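Local coordinates for protein leucine aminopeptidase 1, chloroplastic (Solanum lycopersicum, PDB 5D8N) that removes N-terminal amino acids, preferably leucine, from peptides as a magnesium-dependent homohexameric aminopeptidase of the M17 family, and also acts as a molecular chaperone, at residues I203-H208 and G340-S345. The protein carries 1 engineered substitution. Numbering follows the deposited sequence.
Sequences IKYAEH and GEIRPS
With CG of His-208 and CG of Glu-341 each set opposite its own carbonyl carbon, the imidazole and CB of Glu-341 are brought together, and the turn about chi2 of His-208 (-29°) presents the ring face. CB of Glu-341 lies 3.5 Å from the centroid of the His-208 ring, 12° off its normal, a CH-pi contact centred on the face. The glutamate chain then bends at chi2 (-87°), laying its carboxylate nearly parallel to the imidazole, with OE1 of Glu-341 3.7 Å from CE1 of His-208; OE2 is hydrogen-bonded to Tyr-243. Backbone O of Lys-204 lies over the rim of the opposite face, so the ring sits between the two. Beside this pair, CG1 of Ile-342 sits 3.9 Å from CB of His-208, and CD1 of Ile-342 reaches CE1 of Tyr-205 at 3.6 Å. Cutting the imidazole back to an alanine is likely to deprive CB of Glu-341 of its aromatic partner and open a gap where the ring was. No hydrogen bond joins the segments. The contact packs helix 197-221 against the C-terminal end of helix 327-342 in the catalytic domain, while helix 519-527 adjoins both: Val-523 touches Tyr-205 and Ile-342, and Glu-524 hydrogen-bonds OH of Tyr-205.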
loop_
_atom_site.group_PDB
_atom_site.type_symbol
_atom_site.label_atom_id
_atom_site.label_comp_id
_atom_site.label_asym_id
_atom_site.label_seq_id
_atom_site.Cartn_x
_atom_site.Cartn_y
_atom_site.Cartn_z
ATOM N N ILE A 203 -46.845 -12.077 -23.344
ATOM C CA ILE A 203 -45.608 -12.437 -23.989
ATOM C C ILE A 203 -45.058 -11.217 -24.715
ATOM O O ILE A 203 -43.852 -10.983 -24.691
ATOM C CB ILE A 203 -45.777 -13.641 -24.937
ATOM C CG1 ILE A 203 -45.982 -14.923 -24.124
ATOM C CG2 ILE A 203 -44.597 -13.802 -25.885
ATOM C CD1 ILE A 203 -46.483 -16.085 -24.956
ATOM N N LYS A 204 -45.932 -10.475 -25.380
ATOM C CA LYS A 204 -45.538 -9.302 -26.130
ATOM C C LYS A 204 -44.950 -8.241 -25.172
ATOM O O LYS A 204 -43.982 -7.538 -25.507
ATOM C CB LYS A 204 -46.751 -8.766 -26.880
ATOM C CG LYS A 204 -46.424 -7.943 -28.104
ATOM C CD LYS A 204 -45.936 -8.766 -29.280
ATOM C CE LYS A 204 -46.243 -8.057 -30.590
ATOM N NZ LYS A 204 -45.806 -6.626 -30.636
ATOM N N TYR A 205 -45.611 -8.050 -24.037
ATOM C CA TYR A 205 -45.125 -7.141 -23.010
ATOM C C TYR A 205 -43.697 -7.532 -22.643
ATOM O O TYR A 205 -42.817 -6.671 -22.607
ATOM C CB TYR A 205 -46.035 -7.167 -21.772
ATOM C CG TYR A 205 -45.457 -6.541 -20.505
ATOM C CD1 TYR A 205 -45.402 -5.161 -20.324
ATOM C CD2 TYR A 205 -45.082 -7.331 -19.441
ATOM C CE1 TYR A 205 -44.832 -4.600 -19.185
ATOM C CE2 TYR A 205 -44.592 -6.777 -18.270
ATOM C CZ TYR A 205 -44.429 -5.418 -18.163
ATOM O OH TYR A 205 -43.932 -4.878 -16.988
ATOM N N ALA A 206 -43.486 -8.819 -22.386
ATOM C CA ALA A 206 -42.170 -9.317 -21.986
ATOM C C ALA A 206 -41.163 -9.003 -23.086
ATOM O O ALA A 206 -40.031 -8.578 -22.815
ATOM C CB ALA A 206 -42.199 -10.816 -21.716
ATOM N N GLU A 207 -41.571 -9.224 -24.330
ATOM C CA GLU A 207 -40.696 -8.927 -25.454
ATOM C C GLU A 207 -40.328 -7.443 -25.495
ATOM O O GLU A 207 -39.193 -7.120 -25.817
ATOM C CB GLU A 207 -41.286 -9.384 -26.798
ATOM C CG GLU A 207 -41.348 -10.893 -26.936
ATOM C CD GLU A 207 -42.136 -11.358 -28.156
ATOM O OE1 GLU A 207 -43.228 -10.816 -28.393
ATOM O OE2 GLU A 207 -41.664 -12.249 -28.892
ATOM N N HIS A 208 -41.283 -6.567 -25.200
ATOM C CA HIS A 208 -41.018 -5.138 -25.217
ATOM C C HIS A 208 -39.997 -4.786 -24.132
ATOM O O HIS A 208 -39.077 -3.996 -24.362
ATOM C CB HIS A 208 -42.301 -4.331 -24.983
ATOM C CG HIS A 208 -43.327 -4.506 -26.054
ATOM N ND1 HIS A 208 -42.991 -4.794 -27.359
ATOM C CD2 HIS A 208 -44.668 -4.307 -26.045
ATOM C CE1 HIS A 208 -44.081 -4.797 -28.104
ATOM N NE2 HIS A 208 -45.113 -4.542 -27.321
ATOM N N GLY A 340 -41.915 3.012 -24.855
ATOM C CA GLY A 340 -42.327 3.474 -26.166
ATOM C C GLY A 340 -43.218 2.471 -26.880
ATOM O O GLY A 340 -44.201 2.882 -27.514
ATOM N N GLU A 341 -42.923 1.177 -26.711
ATOM C CA GLU A 341 -43.750 0.115 -27.241
ATOM C C GLU A 341 -45.007 -0.094 -26.414
ATOM O O GLU A 341 -46.059 -0.412 -26.953
ATOM C CB GLU A 341 -42.989 -1.217 -27.293
ATOM C CG GLU A 341 -41.807 -1.224 -28.241
ATOM C CD GLU A 341 -42.188 -1.596 -29.662
ATOM O OE1 GLU A 341 -43.395 -1.629 -29.984
ATOM O OE2 GLU A 341 -41.265 -1.641 -30.491
ATOM N N ILE A 342 -44.859 -0.143 -25.093
ATOM C CA ILE A 342 -45.961 -0.529 -24.218
ATOM C C ILE A 342 -47.044 0.545 -24.168
ATOM O O ILE A 342 -48.239 0.232 -24.086
ATOM C CB ILE A 342 -45.456 -0.808 -22.797
ATOM C CG1 ILE A 342 -44.535 -2.040 -22.788
ATOM C CG2 ILE A 342 -46.634 -1.010 -21.853
ATOM C CD1 ILE A 342 -43.662 -2.141 -21.557
ATOM N N ARG A 343 -46.637 1.803 -24.311
ATOM C CA ARG A 343 -47.578 2.943 -24.430
ATOM C C ARG A 343 -48.579 3.031 -23.303
ATOM O O ARG A 343 -49.756 3.189 -23.552
ATOM C CB ARG A 343 -48.408 2.884 -25.713
ATOM C CG ARG A 343 -47.601 2.987 -26.979
ATOM C CD ARG A 343 -48.518 2.729 -28.167
ATOM N NE ARG A 343 -49.365 3.892 -28.460
ATOM C CZ ARG A 343 -49.063 4.851 -29.335
ATOM N NH1 ARG A 343 -47.891 4.856 -29.966
ATOM N NH2 ARG A 343 -49.864 5.910 -29.448
ATOM N N PRO A 344 -48.113 3.116 -22.060
ATOM C CA PRO A 344 -49.096 3.289 -20.996
ATOM C C PRO A 344 -49.771 4.654 -21.023
ATOM O O PRO A 344 -49.142 5.676 -21.284
ATOM C CB PRO A 344 -48.266 3.134 -19.729
ATOM C CG PRO A 344 -46.878 3.505 -20.147
ATOM C CD PRO A 344 -46.736 3.013 -21.557
ATOM N N SER A 345 -51.049 4.683 -20.672
ATOM C CA SER A 345 -51.769 5.934 -20.479
ATOM C C SER A 345 -51.630 6.309 -19.010
ATOM O O SER A 345 -51.086 5.546 -18.203
ATOM C CB SER A 345 -53.247 5.773 -20.870
ATOM O OG SER A 345 -53.856 4.789 -20.043
#